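Local coordinates for SVS_variant_AS1 (PDB 6TJA), which probably cyclises geranylgeranyl diphosphate to spiroviolene, as an engineered ancestral form of the class I terpene cyclase spiroviolene synthase, at residues T199-R210 with V283-Y294; A107-E115 with R147-L157. One frame throughout, in Å; residues are numbered along the deposited sequence.

Interaction 1: residues T199-R210 with V283-Y294; sequences TGAEVPDREMHR and VRPGAGAELSTY
Met208 lies across one face of the Tyr294 ring, its CE 3.8 Å from the ring centroid and its SD 4.2 Å, which makes both a CH-pi and a Met-aromatic contact; the bends at chi2 and chi3 bring the thioether over the ring. Among the apolar contacts, Val203 uses both branches. CG1, placed opposite the backbone N (chi1 -174°), faces Leu291 CB, while CG2 meets Tyr294 CB at 3.9 Å. Farther along, Thr199 CG2 and Thr293 CG2 approach to 3.8 Å, and Ala201 CB rests against the same Thr293 methyl. Glu290 CG packs on Glu202 O at 3.5 Å.

Direct polar contact centres on Glu207. Its OE1 accepts from Gly288 N at 3.3 Å through the syn lone pair, with an N-H...O angle of 163°. Gly288 is the N-cap of helix 289-309, so the carboxylate probably interacts favourably with that helix end. Leu291 CD2 packs against the bonded oxygen.

Two waters extend the join. One donates to both Ala201 O and Glu290 O; the other, in the guanidinium plane of Arg210, accepts from NH1 at 2.9 Å and donates to Val283 O.

The contact fastens the link between helices 195-199 and 211-231 to the start of helix 289-309. Helix 211-231 packs on Leu291 and Tyr294 through Val213 and bonds the Tyr294 hydroxyl through Thr217, while Thr144 of helix 143-169 touches Glu202.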
loop_
_atom_site.group_PDB
_atom_site.type_symbol
_atom_site.label_atom_id
_atom_site.label_comp_id
_atom_site.label_asym_id
_atom_site.label_seq_id
_atom_site.Cartn_x
_atom_site.Cartn_y
_atom_site.Cartn_z
ATOM N N THR A 199 -21.582 1.713 -5.025
ATOM C CA THR A 199 -22.343 2.874 -5.354
ATOM C C THR A 199 -22.238 3.392 -6.799
ATOM O O THR A 199 -23.171 3.862 -7.334
ATOM C CB THR A 199 -21.861 3.864 -4.287
ATOM O OG1 THR A 199 -22.803 3.999 -3.238
ATOM C CG2 THR A 199 -21.422 5.088 -4.755
ATOM N N GLY A 200 -21.084 3.270 -7.419
ATOM C CA GLY A 200 -20.872 3.746 -8.759
ATOM C C GLY A 200 -20.510 5.203 -8.876
ATOM O O GLY A 200 -20.167 5.672 -9.906
ATOM N N ALA A 201 -20.602 5.912 -7.779
ATOM C CA ALA A 201 -20.322 7.358 -7.703
ATOM C C ALA A 201 -18.790 7.574 -7.640
ATOM O O ALA A 201 -18.282 7.703 -6.528
ATOM C CB ALA A 201 -21.117 7.939 -6.536
ATOM N N GLU A 202 -18.087 7.652 -8.782
ATOM C CA GLU A 202 -16.606 7.882 -8.835
ATOM C C GLU A 202 -16.206 9.258 -8.252
ATOM O O GLU A 202 -16.473 10.308 -8.892
ATOM C CB GLU A 202 -16.025 7.745 -10.243
ATOM C CG GLU A 202 -14.484 7.684 -10.207
ATOM C CD GLU A 202 -13.703 7.640 -11.524
ATOM O OE1 GLU A 202 -14.275 8.026 -12.605
ATOM O OE2 GLU A 202 -12.517 7.215 -11.479
ATOM N N VAL A 203 -15.494 9.281 -7.119
ATOM C CA VAL A 203 -15.031 10.559 -6.489
ATOM C C VAL A 203 -13.775 11.021 -7.223
ATOM O O VAL A 203 -12.817 10.262 -7.306
ATOM C CB VAL A 203 -14.760 10.382 -4.987
ATOM C CG1 VAL A 203 -14.423 11.689 -4.288
ATOM C CG2 VAL A 203 -15.904 9.663 -4.308
ATOM N N PRO A 204 -13.740 12.235 -7.729
ATOM C CA PRO A 204 -12.537 12.706 -8.400
ATOM C C PRO A 204 -11.326 12.765 -7.470
ATOM O O PRO A 204 -11.476 13.047 -6.332
ATOM C CB PRO A 204 -12.928 14.089 -8.872
ATOM C CG PRO A 204 -14.378 14.120 -8.832
ATOM C CD PRO A 204 -14.800 13.225 -7.749
ATOM N N ASP A 205 -10.150 12.469 -7.978
ATOM C CA ASP A 205 -8.897 12.497 -7.210
ATOM C C ASP A 205 -8.743 13.740 -6.320
ATOM O O ASP A 205 -8.440 13.632 -5.187
ATOM C CB ASP A 205 -7.683 12.433 -8.139
ATOM C CG ASP A 205 -7.082 11.027 -8.311
ATOM O OD1 ASP A 205 -7.689 9.998 -8.052
ATOM O OD2 ASP A 205 -5.961 10.928 -8.795
ATOM N N ARG A 206 -8.965 14.909 -6.877
ATOM C CA ARG A 206 -8.834 16.145 -6.176
ATOM C C ARG A 206 -9.741 16.261 -4.968
ATOM O O ARG A 206 -9.439 16.940 -4.052
ATOM C CB ARG A 206 -8.945 17.341 -7.140
ATOM C CG ARG A 206 -10.292 18.000 -7.209
ATOM C CD ARG A 206 -10.724 18.428 -8.599
ATOM N NE ARG A 206 -12.086 17.975 -8.878
ATOM C CZ ARG A 206 -13.179 18.467 -8.301
ATOM N NH1 ARG A 206 -13.092 19.457 -7.432
ATOM N NH2 ARG A 206 -14.359 17.964 -8.593
ATOM N N GLU A 207 -10.828 15.542 -4.967
ATOM C CA GLU A 207 -11.764 15.537 -3.818
ATOM C C GLU A 207 -11.367 14.381 -2.913
ATOM O O GLU A 207 -11.319 14.571 -1.715
ATOM C CB GLU A 207 -13.222 15.451 -4.269
ATOM C CG GLU A 207 -13.809 16.778 -4.737
ATOM C CD GLU A 207 -15.329 16.757 -4.905
ATOM O OE1 GLU A 207 -16.072 17.511 -4.160
ATOM O OE2 GLU A 207 -15.774 15.978 -5.778
ATOM N N MET A 208 -11.121 13.223 -3.467
ATOM C CA MET A 208 -10.779 12.079 -2.672
ATOM C C MET A 208 -9.521 12.241 -1.859
ATOM O O MET A 208 -9.499 11.837 -0.751
ATOM C CB MET A 208 -10.673 10.818 -3.514
ATOM C CG MET A 208 -10.576 9.533 -2.712
ATOM S SD MET A 208 -11.776 9.225 -1.413
ATOM C CE MET A 208 -12.733 7.923 -2.101
ATOM N N HIS A 209 -8.507 12.862 -2.435
ATOM C CA HIS A 209 -7.223 13.030 -1.781
ATOM C C HIS A 209 -6.995 14.248 -0.886
ATOM O O HIS A 209 -5.966 14.395 -0.348
ATOM C CB HIS A 209 -6.087 12.760 -2.753
ATOM C CG HIS A 209 -6.192 11.436 -3.422
ATOM N ND1 HIS A 209 -6.339 10.265 -2.726
ATOM C CD2 HIS A 209 -6.201 11.096 -4.722
ATOM C CE1 HIS A 209 -6.408 9.263 -3.567
ATOM N NE2 HIS A 209 -6.335 9.743 -4.785
ATOM N N ARG A 210 -7.970 15.127 -0.843
ATOM C CA ARG A 210 -8.054 16.253 0.119
ATOM C C ARG A 210 -7.718 15.740 1.520
ATOM O O ARG A 210 -8.345 14.792 2.017
ATOM C CB ARG A 210 -9.446 16.895 0.138
ATOM C CG ARG A 210 -9.734 17.879 -0.984
ATOM C CD ARG A 210 -11.176 18.357 -0.902
ATOM N NE ARG A 210 -11.341 19.185 0.274
ATOM C CZ ARG A 210 -12.495 19.647 0.763
ATOM N NH1 ARG A 210 -13.638 19.315 0.200
ATOM N NH2 ARG A 210 -12.481 20.410 1.848
ATOM N N VAL A 283 -17.064 20.109 5.928
ATOM C CA VAL A 283 -16.710 19.630 4.559
ATOM C C VAL A 283 -17.984 19.402 3.739
ATOM O O VAL A 283 -17.942 19.607 2.517
ATOM C CB VAL A 283 -15.881 18.337 4.666
ATOM C CG1 VAL A 283 -15.753 17.614 3.352
ATOM C CG2 VAL A 283 -14.515 18.625 5.248
ATOM N N ARG A 284 -19.056 18.935 4.363
ATOM C CA ARG A 284 -20.229 18.398 3.619
ATOM C C ARG A 284 -20.880 19.502 2.774
ATOM O O ARG A 284 -21.204 19.258 1.628
ATOM C CB ARG A 284 -21.227 17.704 4.543
ATOM C CG ARG A 284 -22.370 17.019 3.800
ATOM C CD ARG A 284 -23.601 17.919 3.699
ATOM N NE ARG A 284 -24.061 18.262 5.051
ATOM C CZ ARG A 284 -24.863 17.503 5.813
ATOM N NH1 ARG A 284 -25.343 16.349 5.360
ATOM N NH2 ARG A 284 -25.187 17.918 7.026
ATOM N N PRO A 285 -21.112 20.724 3.288
ATOM C CA PRO A 285 -21.851 21.751 2.539
ATOM C C PRO A 285 -21.302 22.031 1.135
ATOM O O PRO A 285 -22.094 22.119 0.219
ATOM C CB PRO A 285 -21.740 22.988 3.458
ATOM C CG PRO A 285 -21.704 22.367 4.846
ATOM C CD PRO A 285 -20.790 21.159 4.663
ATOM N N GLY A 286 -19.974 22.058 0.990
ATOM C CA GLY A 286 -19.285 22.362 -0.281
ATOM C C GLY A 286 -19.077 21.140 -1.165
ATOM O O GLY A 286 -18.796 21.316 -2.351
ATOM N N ALA A 287 -19.206 19.933 -0.617
ATOM C CA ALA A 287 -18.973 18.662 -1.337
ATOM C C ALA A 287 -19.836 18.568 -2.605
ATOM O O ALA A 287 -21.069 18.819 -2.534
ATOM C CB ALA A 287 -19.255 17.509 -0.418
ATOM N N GLY A 288 -19.235 18.139 -3.710
ATOM C CA GLY A 288 -20.008 17.697 -4.888
ATOM C C GLY A 288 -20.745 16.394 -4.617
ATOM O O GLY A 288 -20.557 15.815 -3.537
ATOM N N ALA A 289 -21.534 15.934 -5.587
ATOM C CA ALA A 289 -22.531 14.842 -5.459
ATOM C C ALA A 289 -21.836 13.504 -5.117
ATOM O O ALA A 289 -22.343 12.746 -4.265
ATOM C CB ALA A 289 -23.341 14.754 -6.746
ATOM N N GLU A 290 -20.736 13.189 -5.791
ATOM C CA GLU A 290 -19.986 11.923 -5.582
ATOM C C GLU A 290 -19.325 11.941 -4.198
ATOM O O GLU A 290 -19.448 10.924 -3.483
ATOM C CB GLU A 290 -18.990 11.713 -6.716
ATOM C CG GLU A 290 -19.653 11.574 -8.087
ATOM C CD GLU A 290 -19.786 12.857 -8.891
ATOM O OE1 GLU A 290 -19.322 13.925 -8.410
ATOM O OE2 GLU A 290 -20.357 12.789 -10.002
ATOM N N LEU A 291 -18.710 13.056 -3.792
ATOM C CA LEU A 291 -18.008 13.134 -2.475
ATOM C C LEU A 291 -19.070 13.081 -1.385
ATOM O O LEU A 291 -18.826 12.410 -0.372
ATOM C CB LEU A 291 -17.158 14.398 -2.362
ATOM C CG LEU A 291 -16.526 14.694 -0.993
ATOM C CD1 LEU A 291 -15.564 13.603 -0.548
ATOM C CD2 LEU A 291 -15.806 16.037 -1.022
ATOM N N SER A 292 -20.221 13.723 -1.614
ATOM C CA SER A 292 -21.360 13.706 -0.668
ATOM C C SER A 292 -21.794 12.265 -0.417
ATOM O O SER A 292 -21.943 11.914 0.733
ATOM C CB SER A 292 -22.517 14.550 -1.151
ATOM O OG SER A 292 -22.102 15.899 -1.245
ATOM N N THR A 293 -21.970 11.482 -1.476
ATOM C CA THR A 293 -22.373 10.060 -1.408
ATOM C C THR A 293 -21.346 9.274 -0.575
ATOM O O THR A 293 -21.755 8.520 0.331
ATOM C CB THR A 293 -22.532 9.535 -2.833
ATOM O OG1 THR A 293 -23.581 10.297 -3.430
ATOM C CG2 THR A 293 -22.851 8.066 -2.861
ATOM N N TYR A 294 -20.067 9.393 -0.924
ATOM C CA TYR A 294 -18.919 8.796 -0.190
ATOM C C TYR A 294 -19.050 9.156 1.302
ATOM O O TYR A 294 -19.101 8.230 2.116
ATOM C CB TYR A 294 -17.581 9.262 -0.781
ATOM C CG TYR A 294 -16.385 8.737 -0.030
ATOM C CD1 TYR A 294 -16.086 7.389 -0.031
ATOM C CD2 TYR A 294 -15.589 9.575 0.722
ATOM C CE1 TYR A 294 -15.015 6.888 0.689
ATOM C CE2 TYR A 294 -14.488 9.104 1.409
ATOM C CZ TYR A 294 -14.212 7.753 1.414
ATOM O OH TYR A 294 -13.144 7.277 2.117
HETATM O O HOH W 1 -19.047 8.228 -3.753
HETATM O O HOH W 2 -16.222 20.567 0.595
#

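Interaction 2: residues A107-E115 with R147-L157; sequences AGRVQRALE and RRFVHAHRAWL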
loop_
_atom_site.group_PDB
_atom_site.type_symbol
_atom_site.label_atom_id
_atom_site.label_comp_id
_atom_site.label_asym_id
_atom_site.label_seq_id
_atom_site.Cartn_x
_atom_site.Cartn_y
_atom_site.Cartn_z
ATOM N N ALA A 107 1.354 -12.341 2.584
ATOM C CA ALA A 107 0.833 -10.976 2.326
ATOM C C ALA A 107 1.271 -10.545 0.927
ATOM O O ALA A 107 0.479 -9.904 0.189
ATOM C CB ALA A 107 1.331 -10.003 3.352
ATOM N N GLY A 108 2.495 -10.898 0.570
ATOM C CA GLY A 108 3.061 -10.550 -0.742
ATOM C C GLY A 108 2.392 -11.334 -1.847
ATOM O O GLY A 108 2.052 -10.717 -2.869
ATOM N N ARG A 109 2.195 -12.636 -1.655
ATOM C CA ARG A 109 1.572 -13.522 -2.684
ATOM C C ARG A 109 0.104 -13.101 -2.879
ATOM O O ARG A 109 -0.305 -12.948 -4.017
ATOM C CB ARG A 109 1.726 -15.011 -2.355
ATOM C CG ARG A 109 3.157 -15.547 -2.464
ATOM C CD ARG A 109 3.355 -17.061 -2.393
ATOM N NE ARG A 109 2.487 -17.644 -1.391
ATOM C CZ ARG A 109 2.823 -17.910 -0.115
ATOM N NH1 ARG A 109 4.053 -17.679 0.333
ATOM N NH2 ARG A 109 1.915 -18.425 0.708
ATOM N N VAL A 110 -0.653 -12.873 -1.805
ATOM C CA VAL A 110 -2.095 -12.500 -1.903
ATOM C C VAL A 110 -2.220 -11.119 -2.572
ATOM O O VAL A 110 -3.029 -10.973 -3.518
ATOM C CB VAL A 110 -2.760 -12.550 -0.520
ATOM C CG1 VAL A 110 -4.171 -12.004 -0.535
ATOM C CG2 VAL A 110 -2.752 -13.966 -0.005
ATOM N N GLN A 111 -1.437 -10.145 -2.112
ATOM C CA GLN A 111 -1.483 -8.790 -2.691
ATOM C C GLN A 111 -1.186 -8.896 -4.209
ATOM O O GLN A 111 -1.965 -8.354 -4.993
ATOM C CB GLN A 111 -0.606 -7.844 -1.872
ATOM C CG GLN A 111 -0.650 -6.412 -2.366
ATOM C CD GLN A 111 -1.969 -5.694 -2.184
ATOM O OE1 GLN A 111 -2.725 -5.942 -1.225
ATOM N NE2 GLN A 111 -2.227 -4.753 -3.094
ATOM N N ARG A 112 -0.172 -9.648 -4.624
ATOM C CA ARG A 112 0.192 -9.778 -6.056
ATOM C C ARG A 112 -0.977 -10.376 -6.852
ATOM O O ARG A 112 -1.294 -9.827 -7.915
ATOM C CB ARG A 112 1.481 -10.577 -6.237
ATOM C CG ARG A 112 1.957 -10.629 -7.687
ATOM C CD ARG A 112 2.358 -9.255 -8.187
ATOM N NE ARG A 112 2.569 -9.169 -9.618
ATOM C CZ ARG A 112 2.596 -8.034 -10.314
ATOM N NH1 ARG A 112 2.431 -6.871 -9.701
ATOM N NH2 ARG A 112 2.834 -8.064 -11.619
ATOM N N ALA A 113 -1.633 -11.406 -6.331
ATOM C CA ALA A 113 -2.823 -12.057 -6.938
ATOM C C ALA A 113 -3.942 -11.042 -7.183
ATOM O O ALA A 113 -4.655 -11.168 -8.215
ATOM C CB ALA A 113 -3.298 -13.172 -6.043
ATOM N N LEU A 114 -4.114 -10.091 -6.257
ATOM C CA LEU A 114 -5.154 -9.029 -6.347
ATOM C C LEU A 114 -4.834 -8.094 -7.522
ATOM O O LEU A 114 -5.780 -7.639 -8.154
ATOM C CB LEU A 114 -5.214 -8.259 -5.024
ATOM C CG LEU A 114 -6.187 -7.086 -4.984
ATOM C CD1 LEU A 114 -7.620 -7.531 -5.316
ATOM C CD2 LEU A 114 -6.144 -6.397 -3.620
ATOM N N GLU A 115 -3.548 -7.837 -7.782
ATOM C CA GLU A 115 -3.066 -6.848 -8.776
ATOM C C GLU A 115 -2.795 -7.502 -10.138
ATOM O O GLU A 115 -2.798 -6.773 -11.121
ATOM C CB GLU A 115 -1.776 -6.190 -8.282
ATOM C CG GLU A 115 -2.002 -5.398 -7.014
ATOM C CD GLU A 115 -0.920 -4.431 -6.581
ATOM O OE1 GLU A 115 -0.406 -3.684 -7.442
ATOM O OE2 GLU A 115 -0.655 -4.382 -5.353
ATOM N N ARG A 147 -7.583 0.710 -8.176
ATOM C CA ARG A 147 -6.267 0.986 -7.558
ATOM C C ARG A 147 -6.480 1.506 -6.139
ATOM O O ARG A 147 -5.687 1.153 -5.270
ATOM C CB ARG A 147 -5.440 1.973 -8.374
ATOM C CG ARG A 147 -4.844 1.383 -9.643
ATOM C CD ARG A 147 -3.972 0.149 -9.471
ATOM N NE ARG A 147 -2.673 0.406 -8.874
ATOM C CZ ARG A 147 -1.820 -0.549 -8.503
ATOM N NH1 ARG A 147 -2.155 -1.821 -8.645
ATOM N NH2 ARG A 147 -0.639 -0.224 -8.000
ATOM N N ARG A 148 -7.504 2.319 -5.917
ATOM C CA ARG A 148 -7.840 2.804 -4.562
ATOM C C ARG A 148 -8.068 1.575 -3.677
ATOM O O ARG A 148 -7.537 1.584 -2.552
ATOM C CB ARG A 148 -9.027 3.770 -4.596
ATOM C CG ARG A 148 -8.727 5.091 -5.294
ATOM C CD ARG A 148 -9.955 5.978 -5.425
ATOM N NE ARG A 148 -9.675 7.222 -6.123
ATOM C CZ ARG A 148 -10.559 8.202 -6.363
ATOM N NH1 ARG A 148 -11.807 8.124 -5.928
ATOM N NH2 ARG A 148 -10.173 9.287 -7.004
ATOM N N PHE A 149 -8.741 0.536 -4.193
ATOM C CA PHE A 149 -9.056 -0.689 -3.404
ATOM C C PHE A 149 -7.764 -1.491 -3.141
ATOM O O PHE A 149 -7.501 -1.898 -1.969
ATOM C CB PHE A 149 -10.132 -1.560 -4.052
ATOM C CG PHE A 149 -10.388 -2.807 -3.246
ATOM C CD1 PHE A 149 -11.141 -2.754 -2.086
ATOM C CD2 PHE A 149 -9.780 -4.013 -3.583
ATOM C CE1 PHE A 149 -11.303 -3.881 -1.287
ATOM C CE2 PHE A 149 -9.951 -5.140 -2.788
ATOM C CZ PHE A 149 -10.712 -5.071 -1.649
ATOM N N VAL A 150 -6.970 -1.676 -4.201
ATOM C CA VAL A 150 -5.700 -2.439 -4.165
ATOM C C VAL A 150 -4.815 -1.828 -3.075
ATOM O O VAL A 150 -4.206 -2.584 -2.298
ATOM C CB VAL A 150 -5.010 -2.427 -5.543
ATOM C CG1 VAL A 150 -3.555 -2.825 -5.448
ATOM C CG2 VAL A 150 -5.742 -3.290 -6.558
ATOM N N HIS A 151 -4.705 -0.507 -3.046
ATOM C CA HIS A 151 -3.787 0.217 -2.127
ATOM C C HIS A 151 -4.315 0.118 -0.684
ATOM O O HIS A 151 -3.507 0.035 0.244
ATOM C CB HIS A 151 -3.620 1.669 -2.600
ATOM C CG HIS A 151 -2.745 1.827 -3.787
ATOM N ND1 HIS A 151 -1.577 1.093 -3.942
ATOM C CD2 HIS A 151 -2.814 2.651 -4.846
ATOM C CE1 HIS A 151 -1.004 1.437 -5.085
ATOM N NE2 HIS A 151 -1.732 2.399 -5.649
ATOM N N ALA A 152 -5.625 0.176 -0.499
ATOM C CA ALA A 152 -6.280 0.039 0.823
ATOM C C ALA A 152 -5.987 -1.367 1.364
ATOM O O ALA A 152 -5.680 -1.496 2.588
ATOM C CB ALA A 152 -7.773 0.295 0.725
ATOM N N HIS A 153 -6.027 -2.341 0.468
ATOM C CA HIS A 153 -5.765 -3.725 0.727
ATOM C C HIS A 153 -4.348 -3.992 1.218
ATOM O O HIS A 153 -4.164 -4.696 2.148
ATOM C CB HIS A 153 -6.063 -4.519 -0.520
ATOM C CG HIS A 153 -6.172 -5.988 -0.318
ATOM N ND1 HIS A 153 -5.091 -6.825 -0.377
ATOM C CD2 HIS A 153 -7.248 -6.781 -0.157
ATOM C CE1 HIS A 153 -5.493 -8.066 -0.237
ATOM N NE2 HIS A 153 -6.796 -8.066 -0.106
ATOM N N ARG A 154 -3.361 -3.406 0.571
ATOM C CA ARG A 154 -2.013 -3.569 1.015
ATOM C C ARG A 154 -1.850 -2.886 2.359
ATOM O O ARG A 154 -1.151 -3.363 3.168
ATOM C CB ARG A 154 -0.964 -3.052 0.029
ATOM C CG ARG A 154 0.442 -3.281 0.560
ATOM C CD ARG A 154 1.608 -3.253 -0.394
ATOM N NE ARG A 154 1.274 -2.515 -1.549
ATOM C CZ ARG A 154 1.262 -2.944 -2.782
ATOM N NH1 ARG A 154 1.677 -4.113 -3.133
ATOM N NH2 ARG A 154 0.886 -2.106 -3.675
ATOM N N ALA A 155 -2.539 -1.783 2.572
ATOM C CA ALA A 155 -2.439 -1.040 3.849
ATOM C C ALA A 155 -2.919 -1.947 4.994
ATOM O O ALA A 155 -2.194 -2.041 5.996
ATOM C CB ALA A 155 -3.188 0.264 3.765
ATOM N N TRP A 156 -4.041 -2.666 4.792
ATOM C CA TRP A 156 -4.607 -3.604 5.793
ATOM C C TRP A 156 -3.627 -4.757 6.061
ATOM O O TRP A 156 -3.376 -5.081 7.262
ATOM C CB TRP A 156 -5.989 -4.092 5.351
ATOM C CG TRP A 156 -6.358 -5.421 5.925
ATOM C CD1 TRP A 156 -6.582 -5.713 7.234
ATOM C CD2 TRP A 156 -6.549 -6.649 5.200
ATOM N NE1 TRP A 156 -6.856 -7.037 7.381
ATOM C CE2 TRP A 156 -6.861 -7.638 6.150
ATOM C CE3 TRP A 156 -6.459 -7.010 3.856
ATOM C CZ2 TRP A 156 -7.108 -8.958 5.792
ATOM C CZ3 TRP A 156 -6.687 -8.317 3.507
ATOM C CH2 TRP A 156 -6.977 -9.278 4.469
ATOM N N LEU A 157 -3.060 -5.361 5.014
ATOM C CA LEU A 157 -2.069 -6.448 5.171
ATOM C C LEU A 157 -0.852 -5.960 5.972
ATOM O O LEU A 157 -0.446 -6.735 6.824
ATOM C CB LEU A 157 -1.671 -7.027 3.820
ATOM C CG LEU A 157 -2.772 -7.805 3.092
ATOM C CD1 LEU A 157 -2.325 -8.160 1.682
ATOM C CD2 LEU A 157 -3.159 -9.052 3.860
HETATM O O HOH W 3 1.541 -2.386 -6.668
#
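Leu114 CD2 sits over one face of the His153 imidazole, 3.5 Å from its centroid, and Trp156 CZ3 covers the opposite face. Leu114 CD2 also touches Phe149 CE2 at 4.1 Å, and Ala107 CB meets Leu157 CB.

Gln111 is a polar knob in a hole of Val150, His153, Arg154 and Leu157. With CG opposite the backbone N (chi1 -177°) and a bend at chi2, its amide reaches both ways: OE1 accepts from His153 ND1 at 2.7 Å, close to the ring plane, and NE2 gives one hydrogen to Val150 O at 3.0 Å and the other to Glu115 OE2 at 2.8 Å. A leucine here would probably leave His153 ND1 without its acceptor and the Glu115 carboxylate freer to turn.

At the polar edge, Glu115 forms salt bridges with two arginines: OE1 with Arg147 NH1 at 2.8 Å, a hydrogen bond from above the carboxylate plane, and OE2 with Arg154 NH2 at 3.2 Å. A water donates to Glu115 OE1 and accepts from Arg154 NH2, and weakly from Arg147 NH2.

Segments 107-115 and 147-157 run antiparallel (174°), their axes 10.4 Å apart at closest approach, as neighbours in the all-helical bundle of class I terpene synthases.

After four earlier helices the chain enters helix 100-115, passes through helix 126-140, and closes interaction 2 when helix 143-169 packs alongside. Interaction 1 opens only afterwards: the connection at 199-210 leads into helices 211-231, 246-254 and 258-283 before residues 283-294 return to it. The two loops therefore follow in series, neither nested nor crossed, with centres about 23 Å apart. They nevertheless meet at Arg148, which reaches from 147-157 to Val203 O, a probable hydrogen bond, and to the Asp205 carboxylate in a salt bridge. The helix pair 100-115 and 143-169 is thus joined, through the 199-210 connection, to the start of helix 289-309, and both contacts border the second subunit.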